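Local atomic coordinates of water-soluble chlorophyll protein (PDB entry 5HPZ), a protein that binds chlorophyll within a water-soluble assembly of four chains and belongs to the Kunitz-type protease inhibitor family. Residues Y18-A23 / V169-V174; L96-V101 / A119-F124; S141-T146 / A164-V169. All blocks are in the same frame, centred on the assembly; numbering follows the deposited sequence.

Interaction 1. Residues Y18-A23 / V169-V174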
loop_
_atom_site.group_PDB
_atom_site.type_symbol
_atom_site.label_atom_id
_atom_site.label_comp_id
_atom_site.label_asym_id
_atom_site.label_seq_id
_atom_site.Cartn_x
_atom_site.Cartn_y
_atom_site.Cartn_z
ATOM N N TYR A 18 -18.139 14.688 17.492
ATOM C CA TYR A 18 -19.144 14.337 16.509
ATOM C C TYR A 18 -18.592 13.659 15.252
ATOM O O TYR A 18 -17.542 14.040 14.743
ATOM C CB TYR A 18 -19.867 15.589 16.092
ATOM C CG TYR A 18 -20.496 16.267 17.269
ATOM C CD1 TYR A 18 -19.742 17.139 18.081
ATOM C CD2 TYR A 18 -21.818 16.051 17.585
ATOM C CE1 TYR A 18 -20.298 17.750 19.198
ATOM C CE2 TYR A 18 -22.392 16.658 18.699
ATOM C CZ TYR A 18 -21.626 17.508 19.504
ATOM O OH TYR A 18 -22.185 18.125 20.622
ATOM N N PHE A 19 -19.308 12.640 14.781
ATOM C CA PHE A 19 -19.169 12.159 13.400
ATOM C C PHE A 19 -19.856 13.164 12.444
ATOM O O PHE A 19 -20.944 13.679 12.748
ATOM C CB PHE A 19 -19.867 10.846 13.197
ATOM C CG PHE A 19 -19.446 9.756 14.138
ATOM C CD1 PHE A 19 -18.147 9.251 14.111
ATOM C CD2 PHE A 19 -20.375 9.202 15.020
ATOM C CE1 PHE A 19 -17.774 8.211 14.955
ATOM C CE2 PHE A 19 -20.008 8.182 15.881
ATOM C CZ PHE A 19 -18.704 7.684 15.848
ATOM N N ILE A 20 -19.236 13.438 11.300
ATOM C CA ILE A 20 -19.930 14.130 10.220
ATOM C C ILE A 20 -20.454 13.119 9.180
ATOM O O ILE A 20 -19.685 12.392 8.544
ATOM C CB ILE A 20 -19.062 15.170 9.517
ATOM C CG1 ILE A 20 -18.580 16.246 10.513
ATOM C CG2 ILE A 20 -19.891 15.859 8.452
ATOM C CD1 ILE A 20 -17.512 17.181 9.976
ATOM N N GLN A 21 -21.765 13.074 9.015
ATOM C CA GLN A 21 -22.369 12.059 8.181
ATOM C C GLN A 21 -23.210 12.706 7.086
ATOM O O GLN A 21 -24.072 13.494 7.397
ATOM C CB GLN A 21 -23.168 11.128 9.043
ATOM C CG GLN A 21 -22.237 10.048 9.616
ATOM C CD GLN A 21 -22.895 9.206 10.662
ATOM O OE1 GLN A 21 -24.120 9.173 10.756
ATOM N NE2 GLN A 21 -22.107 8.535 11.458
ATOM N N PRO A 22 -22.888 12.429 5.810
ATOM C CA PRO A 22 -23.611 13.028 4.711
ATOM C C PRO A 22 -25.047 12.608 4.717
ATOM O O PRO A 22 -25.316 11.432 4.793
ATOM C CB PRO A 22 -22.893 12.485 3.464
ATOM C CG PRO A 22 -21.520 12.220 3.933
ATOM C CD PRO A 22 -21.708 11.693 5.323
ATOM N N ALA A 23 -25.950 13.570 4.652
ATOM C CA ALA A 23 -27.363 13.258 4.679
ATOM C C ALA A 23 -27.767 12.402 3.469
ATOM O O ALA A 23 -27.099 12.368 2.430
ATOM C CB ALA A 23 -28.167 14.538 4.730
ATOM N N VAL A 169 -24.770 17.544 5.230
ATOM C CA VAL A 169 -24.378 16.699 6.364
ATOM C C VAL A 169 -25.242 16.861 7.577
ATOM O O VAL A 169 -25.898 17.851 7.757
ATOM C CB VAL A 169 -22.901 17.013 6.832
ATOM C CG1 VAL A 169 -21.959 16.838 5.662
ATOM C CG2 VAL A 169 -22.764 18.455 7.377
ATOM N N LYS A 170 -25.113 15.895 8.455
ATOM C CA LYS A 170 -25.622 16.036 9.786
ATOM C C LYS A 170 -24.495 15.611 10.761
ATOM O O LYS A 170 -23.488 14.967 10.343
ATOM C CB LYS A 170 -26.899 15.237 9.922
ATOM C CG LYS A 170 -26.730 13.756 9.656
ATOM C CD LYS A 170 -28.087 13.056 9.656
ATOM C CE LYS A 170 -28.006 11.675 10.310
ATOM N NZ LYS A 170 -26.853 10.827 9.891
ATOM N N PHE A 171 -24.638 16.030 12.018
ATOM C CA PHE A 171 -23.623 15.848 13.036
ATOM C C PHE A 171 -24.141 14.866 14.048
ATOM O O PHE A 171 -25.225 15.048 14.637
ATOM C CB PHE A 171 -23.333 17.175 13.694
ATOM C CG PHE A 171 -22.888 18.238 12.726
ATOM C CD1 PHE A 171 -21.669 18.154 12.071
ATOM C CD2 PHE A 171 -23.698 19.326 12.445
ATOM C CE1 PHE A 171 -21.278 19.132 11.161
ATOM C CE2 PHE A 171 -23.309 20.322 11.550
ATOM C CZ PHE A 171 -22.105 20.210 10.895
ATOM N N VAL A 172 -23.382 13.815 14.250
ATOM C CA VAL A 172 -23.874 12.711 15.038
ATOM C C VAL A 172 -22.957 12.601 16.233
ATOM O O VAL A 172 -21.751 12.290 16.076
ATOM C CB VAL A 172 -23.863 11.442 14.216
ATOM C CG1 VAL A 172 -24.246 10.238 15.070
ATOM C CG2 VAL A 172 -24.807 11.623 13.039
ATOM N N LYS A 173 -23.527 12.875 17.403
ATOM C CA LYS A 173 -22.782 12.903 18.657
ATOM C C LYS A 173 -22.133 11.577 18.906
ATOM O O LYS A 173 -22.773 10.526 18.751
ATOM C CB LYS A 173 -23.747 13.180 19.816
ATOM C CG LYS A 173 -23.127 13.088 21.202
ATOM C CD LYS A 173 -22.653 14.440 21.681
ATOM C CE LYS A 173 -22.131 14.410 23.118
ATOM N NZ LYS A 173 -21.420 15.698 23.317
ATOM N N VAL A 174 -20.861 11.607 19.286
ATOM C CA VAL A 174 -20.167 10.385 19.607
ATOM C C VAL A 174 -20.592 9.981 21.018
ATOM O O VAL A 174 -20.401 10.747 21.963
ATOM C CB VAL A 174 -18.638 10.564 19.484
ATOM C CG1 VAL A 174 -17.916 9.369 20.036
ATOM C CG2 VAL A 174 -18.228 10.780 18.025
#

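Interaction 2. Residues L96-V101 / A119-F124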
loop_
_atom_site.group_PDB
_atom_site.type_symbol
_atom_site.label_atom_id
_atom_site.label_comp_id
_atom_site.label_asym_id
_atom_site.label_seq_id
_atom_site.Cartn_x
_atom_site.Cartn_y
_atom_site.Cartn_z
ATOM N N LEU A 96 -6.085 19.440 11.652
ATOM C CA LEU A 96 -7.094 20.447 11.305
ATOM C C LEU A 96 -7.434 20.347 9.827
ATOM O O LEU A 96 -6.526 20.241 8.999
ATOM C CB LEU A 96 -6.601 21.876 11.513
ATOM C CG LEU A 96 -6.364 22.352 12.938
ATOM C CD1 LEU A 96 -6.377 23.860 12.900
ATOM C CD2 LEU A 96 -7.422 21.850 13.890
ATOM N N TRP A 97 -8.730 20.435 9.523
ATOM C CA TRP A 97 -9.182 20.562 8.150
ATOM C C TRP A 97 -8.694 21.862 7.632
ATOM O O TRP A 97 -8.598 22.850 8.378
ATOM C CB TRP A 97 -10.709 20.537 8.047
ATOM C CG TRP A 97 -11.404 19.251 8.444
ATOM C CD1 TRP A 97 -10.948 18.256 9.239
ATOM C CD2 TRP A 97 -12.674 18.823 7.967
ATOM N NE1 TRP A 97 -11.895 17.257 9.340
ATOM C CE2 TRP A 97 -12.949 17.576 8.546
ATOM C CE3 TRP A 97 -13.617 19.396 7.123
ATOM C CZ2 TRP A 97 -14.129 16.869 8.276
ATOM C CZ3 TRP A 97 -14.757 18.717 6.866
ATOM C CH2 TRP A 97 -15.018 17.482 7.422
ATOM N N ALA A 98 -8.400 21.882 6.338
ATOM C CA ALA A 98 -7.935 23.046 5.705
ATOM C C ALA A 98 -8.143 22.898 4.209
ATOM O O ALA A 98 -8.247 21.807 3.703
ATOM C CB ALA A 98 -6.483 23.218 6.033
ATOM N N VAL A 99 -8.185 23.996 3.493
ATOM C CA VAL A 99 -8.352 23.960 2.062
ATOM C C VAL A 99 -6.973 23.937 1.469
ATOM O O VAL A 99 -6.157 24.750 1.852
ATOM C CB VAL A 99 -9.047 25.234 1.529
ATOM C CG1 VAL A 99 -8.987 25.317 0.013
ATOM C CG2 VAL A 99 -10.485 25.289 1.992
ATOM N N ASP A 100 -6.699 23.027 0.527
ATOM C CA ASP A 100 -5.366 22.922 -0.118
ATOM C C ASP A 100 -5.037 24.308 -0.731
ATOM O O ASP A 100 -5.758 24.759 -1.598
ATOM C CB ASP A 100 -5.403 21.826 -1.196
ATOM C CG ASP A 100 -4.062 21.574 -1.901
ATOM O OD1 ASP A 100 -2.973 22.064 -1.489
ATOM O OD2 ASP A 100 -4.135 20.846 -2.920
ATOM N N VAL A 101 -3.974 24.978 -0.258
ATOM C CA VAL A 101 -3.474 26.187 -0.939
ATOM C C VAL A 101 -2.045 26.024 -1.473
ATOM O O VAL A 101 -1.373 26.996 -1.760
ATOM C CB VAL A 101 -3.592 27.435 -0.045
ATOM C CG1 VAL A 101 -5.052 27.686 0.337
ATOM C CG2 VAL A 101 -2.684 27.294 1.186
ATOM N N ALA A 119 -4.448 30.300 10.381
ATOM C CA ALA A 119 -4.423 30.568 8.936
ATOM C C ALA A 119 -5.847 30.576 8.313
ATOM O O ALA A 119 -6.707 29.798 8.715
ATOM C CB ALA A 119 -3.518 29.566 8.212
ATOM N N PRO A 120 -6.084 31.451 7.320
ATOM C CA PRO A 120 -7.412 31.683 6.738
ATOM C C PRO A 120 -8.033 30.454 6.055
ATOM O O PRO A 120 -9.274 30.356 5.981
ATOM C CB PRO A 120 -7.140 32.740 5.670
ATOM C CG PRO A 120 -5.829 33.325 6.026
ATOM C CD PRO A 120 -5.053 32.191 6.583
ATOM N N ASN A 121 -7.167 29.561 5.541
ATOM C CA ASN A 121 -7.593 28.319 4.884
ATOM C C ASN A 121 -8.077 27.228 5.873
ATOM O O ASN A 121 -8.602 26.202 5.465
ATOM C CB ASN A 121 -6.443 27.814 3.990
ATOM C CG ASN A 121 -5.359 27.069 4.782
ATOM O OD1 ASN A 121 -4.952 27.483 5.864
ATOM N ND2 ASN A 121 -4.899 25.956 4.245
ATOM N N SER A 122 -7.902 27.422 7.179
ATOM C CA SER A 122 -8.397 26.464 8.119
ATOM C C SER A 122 -9.726 26.839 8.681
ATOM O O SER A 122 -10.201 26.138 9.584
ATOM C CB SER A 122 -7.402 26.302 9.261
ATOM O OG SER A 122 -6.138 25.911 8.754
ATOM N N LEU A 123 -10.310 27.939 8.213
ATOM C CA LEU A 123 -11.563 28.455 8.821
ATOM C C LEU A 123 -12.832 28.030 8.028
ATOM O O LEU A 123 -12.907 28.226 6.817
ATOM C CB LEU A 123 -11.554 29.984 8.853
ATOM C CG LEU A 123 -10.474 30.712 9.654
ATOM C CD1 LEU A 123 -10.823 32.196 9.770
ATOM C CD2 LEU A 123 -10.307 30.100 11.016
ATOM N N PHE A 124 -13.793 27.456 8.747
ATOM C CA PHE A 124 -15.015 26.994 8.199
ATOM C C PHE A 124 -16.155 27.671 8.882
ATOM O O PHE A 124 -16.000 28.123 10.004
ATOM C CB PHE A 124 -15.128 25.487 8.415
ATOM C CG PHE A 124 -14.106 24.724 7.651
ATOM C CD1 PHE A 124 -12.771 24.716 8.084
ATOM C CD2 PHE A 124 -14.450 24.031 6.485
ATOM C CE1 PHE A 124 -11.792 24.043 7.356
ATOM C CE2 PHE A 124 -13.468 23.388 5.733
ATOM C CZ PHE A 124 -12.145 23.385 6.172
HETATM O O HOH W 1 -10.053 23.608 10.743
#

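Interaction 3. Residues S141-T146 / A164-V169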
loop_
_atom_site.group_PDB
_atom_site.type_symbol
_atom_site.label_atom_id
_atom_site.label_comp_id
_atom_site.label_asym_id
_atom_site.label_seq_id
_atom_site.Cartn_x
_atom_site.Cartn_y
_atom_site.Cartn_z
ATOM N N SER A 141 -12.777 29.653 0.336
ATOM C CA SER A 141 -12.587 29.222 -1.076
ATOM C C SER A 141 -13.847 28.610 -1.714
ATOM O O SER A 141 -13.784 28.114 -2.816
ATOM C CB SER A 141 -11.405 28.251 -1.217
ATOM O OG SER A 141 -10.386 28.552 -0.277
ATOM N N GLY A 142 -14.978 28.624 -1.036
ATOM C CA GLY A 142 -16.144 27.956 -1.593
ATOM C C GLY A 142 -16.774 27.045 -0.579
ATOM O O GLY A 142 -16.261 26.838 0.509
ATOM N N THR A 143 -17.881 26.455 -0.970
ATOM C CA THR A 143 -18.614 25.555 -0.161
ATOM C C THR A 143 -17.959 24.209 -0.245
ATOM O O THR A 143 -17.376 23.846 -1.280
ATOM C CB THR A 143 -20.035 25.470 -0.707
ATOM O OG1 THR A 143 -20.567 26.776 -0.635
ATOM C CG2 THR A 143 -20.905 24.533 0.108
ATOM N N VAL A 144 -18.028 23.450 0.840
ATOM C CA VAL A 144 -17.478 22.135 0.778
ATOM C C VAL A 144 -18.423 21.268 -0.110
ATOM O O VAL A 144 -19.630 21.122 0.181
ATOM C CB VAL A 144 -17.307 21.551 2.194
ATOM C CG1 VAL A 144 -16.958 20.083 2.124
ATOM C CG2 VAL A 144 -16.242 22.351 2.940
ATOM N N GLY A 145 -17.895 20.717 -1.181
ATOM C CA GLY A 145 -18.640 19.692 -1.939
ATOM C C GLY A 145 -17.842 18.417 -2.112
ATOM O O GLY A 145 -16.812 18.237 -1.463
ATOM N N THR A 146 -18.280 17.556 -3.027
ATOM C CA THR A 146 -17.479 16.386 -3.394
ATOM C C THR A 146 -17.375 16.190 -4.896
ATOM O O THR A 146 -18.195 16.749 -5.674
ATOM C CB THR A 146 -18.054 15.101 -2.737
ATOM O OG1 THR A 146 -19.329 14.808 -3.291
ATOM C CG2 THR A 146 -18.231 15.271 -1.214
ATOM N N ALA A 164 -24.386 22.527 -7.392
ATOM C CA ALA A 164 -24.830 21.142 -7.553
ATOM C C ALA A 164 -23.867 20.143 -6.808
ATOM O O ALA A 164 -24.180 18.961 -6.634
ATOM C CB ALA A 164 -24.910 20.802 -9.020
ATOM N N LYS A 165 -22.701 20.624 -6.370
ATOM C CA LYS A 165 -21.757 19.757 -5.721
ATOM C C LYS A 165 -21.756 19.828 -4.204
ATOM O O LYS A 165 -21.006 19.083 -3.558
ATOM C CB LYS A 165 -20.372 20.005 -6.230
ATOM C CG LYS A 165 -20.182 19.537 -7.650
ATOM C CD LYS A 165 -18.731 19.715 -7.967
ATOM C CE LYS A 165 -18.526 19.470 -9.435
ATOM N NZ LYS A 165 -17.428 20.316 -9.911
ATOM N N THR A 166 -22.598 20.674 -3.629
ATOM C CA THR A 166 -22.619 20.848 -2.167
ATOM C C THR A 166 -22.827 19.529 -1.426
ATOM O O THR A 166 -23.608 18.683 -1.849
ATOM C CB THR A 166 -23.698 21.840 -1.807
ATOM O OG1 THR A 166 -23.306 23.088 -2.385
ATOM C CG2 THR A 166 -23.833 22.011 -0.274
ATOM N N LEU A 167 -22.068 19.356 -0.355
ATOM C CA LEU A 167 -22.195 18.202 0.527
ATOM C C LEU A 167 -23.080 18.561 1.690
ATOM O O LEU A 167 -22.716 19.424 2.489
ATOM C CB LEU A 167 -20.816 17.769 1.032
ATOM C CG LEU A 167 -20.902 16.562 1.999
ATOM C CD1 LEU A 167 -21.439 15.314 1.298
ATOM C CD2 LEU A 167 -19.480 16.341 2.518
ATOM N N PHE A 168 -24.223 17.886 1.797
ATOM C CA PHE A 168 -25.137 18.088 2.898
ATOM C C PHE A 168 -24.876 17.060 3.995
ATOM O O PHE A 168 -24.789 15.852 3.712
ATOM C CB PHE A 168 -26.590 18.073 2.382
ATOM C CG PHE A 168 -26.861 19.170 1.388
ATOM C CD1 PHE A 168 -26.931 20.489 1.801
ATOM C CD2 PHE A 168 -26.999 18.888 0.028
ATOM C CE1 PHE A 168 -27.157 21.506 0.888
ATOM C CE2 PHE A 168 -27.204 19.912 -0.886
ATOM C CZ PHE A 168 -27.299 21.214 -0.457
ATOM N N VAL A 169 -24.770 17.544 5.230
ATOM C CA VAL A 169 -24.378 16.699 6.364
ATOM C C VAL A 169 -25.242 16.861 7.577
ATOM O O VAL A 169 -25.898 17.851 7.757
ATOM C CB VAL A 169 -22.901 17.013 6.832
ATOM C CG1 VAL A 169 -21.959 16.838 5.662
ATOM C CG2 VAL A 169 -22.764 18.455 7.377
HETATM O O HOH W 2 -20.897 21.300 2.736
HETATM O O HOH W 3 -21.329 16.280 -2.606
#

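Interaction 1. Residues Y18-A23 / V169-V174
Val169 meets Ile20 at the start of this antiparallel pairing, its CB 3.6 Å from CG2 of the isoleucine. Lys170 then forms a hydrogen-bonded pair with Gln21, whose N reaches Lys170 O almost straight (2.9 Å, 178° at the hydrogen). Turns late in the Lys170 chain (chi4 -46°) carry NZ back to a weak bond with Gln21 OE1, while NE2 of that amide is held by Pro54 O. Phe171 runs beside Ile20 and offers its ring edge, CD1 lying 4.0 Å from Ile20 CG1. Val172 and Phe19 exchange two backbone bonds, Phe19 N to Val172 O at 2.8 Å and Val172 N to Phe19 O at 2.9 Å. Lys173 slants across Tyr18, its CA 3.5 Å from Tyr18 CD2 and its CD near CE2; Tyr18 OH is hydrogen-bonded to Lys13 N. With an alanine here in place of Tyr18, the Lys173 chain would probably lose the ring it rests against and Lys13 N its hydroxyl partner. Val174 ends the walk by setting CG2 over the centre of one Phe19 face, a CH-pi contact; Tyr52 of the second subunit packs on both residues. Such pairing of early and last strands closes the barrel of a beta-trefoil.

Interaction 2. Residues L96-V101 / A119-F124
Asn121 grips Val99 with two hydrogen bonds, one from its backbone and one from its side chain. Val99 N reaches Asn121 O at 3.0 Å, and Asn121 ND2 returns a bond to Val99 O, also 3.0 Å and fairly straight (168° at the hydrogen). The valine oxygen lies close to the plane of the amide, which is thereby fixed in its rotation. A chi1 of 80° places CG between the asparagine's own N and carbonyl carbon, turning the amide back to the strand. The backbone carbonyl of Asn121 takes a further, weaker contact from the CA-H of Ala98, with Ala98 CA 3.2 Å from Asn121 O.

Water forms the second kind of link. One molecule donates to both Trp97 O and Ser122 O, its oxygen 2.9 Å from Trp97 O and 2.8 Å from Ser122 O; Asn79 ND2 also bonds to Ser122 O, and Ser122 OG goes to Glu116 O.

Packing of side chains makes up a third kind. The Phe124 ring turns its edge to the backbone, where the polar atoms Trp97 O and Ala98 N lie near its plane, and its CZ makes an apolar contact with Trp97 CB at 3.7 Å. Ile80 of strand 78-82 touches both Trp97 and Phe124. At the other end Val101 CG1 leans on Asn121 CB, 3.9 Å away.

The arrangement shows how a short 3-10 turn, 120-122, can dock on a strand by imitating strand pairing with a side-chain amide, here in the run-up to strand 124-128 of the beta-trefoil.

Interaction 3. Residues S141-T146 / A164-V169
Leu167 and Val144 are joined by the straighter of two backbone hydrogen bonds: Leu167 N approaches Val144 O at 3.1 Å (166° at the hydrogen), in the carbonyl plane and on a lone pair. The second bond runs the other way across the contact, from Thr146 N to Lys165 O at 3.2 Å, and is more bent. Together they bracket a single bridge between Gly145 and Thr166.

Close backbone packing explains the glycine. Gly145 CA lies only 2.9 Å from Lys165 O, and a side chain on it would run into that carbonyl.

Two waters extend the polar network. One links Val144 O to Leu167 O, 2.6 Å from the latter, so that the Val144 carbonyl has a water as well as an amide for company. The other joins Lys165 O to Thr146 OG1, at 2.6 Å from the hydroxyl.

Side-chain packing is lighter. With its CG anti to N (chi1 179°), Leu167 directs its methyls at Thr146, CD1 standing 4.1 Å from Thr146 CG2; Leu157 and Pro22 also touch the leucine. Thr143 CG2 meets Thr166 OG1 at 3.8 Å. The aliphatic part of Lys165 passes Thr146 O, while its NZ makes a salt bridge with Glu108.

A loop is thus bridged onto strand 142-148 by a brief piece of sheet-like bonding. Glycine at the pinch point and water at the margins complete a join between the segment leading into strand 169-173 and the four-stranded sheet of the beta-trefoil.

Overall arrangement
The three contacts illustrate how a beta-trefoil without alpha-helices is tied together by links between segments distant or near in sequence. Interaction 1 spans almost the whole chain, and interactions 2 and 3 fall one after the other between its ends. Interactions 1 and 2, with centres 20 Å apart on opposite sides of the chain's centre, still meet where Ile20 CD1 packs 3.6 Å from Trp97 CH2. Interaction 3 lies about 15 Å from each, centre to centre. It shares Val169 with interaction 1, is tied to it by a probable hydrogen bond from Ala23 N to Phe168 O, and touches interaction 2 through Val99 with Ser141 and Phe124 with Val144. In this chlorophyll-binding protein the strand pairing and the two docked loops are thus in direct contact.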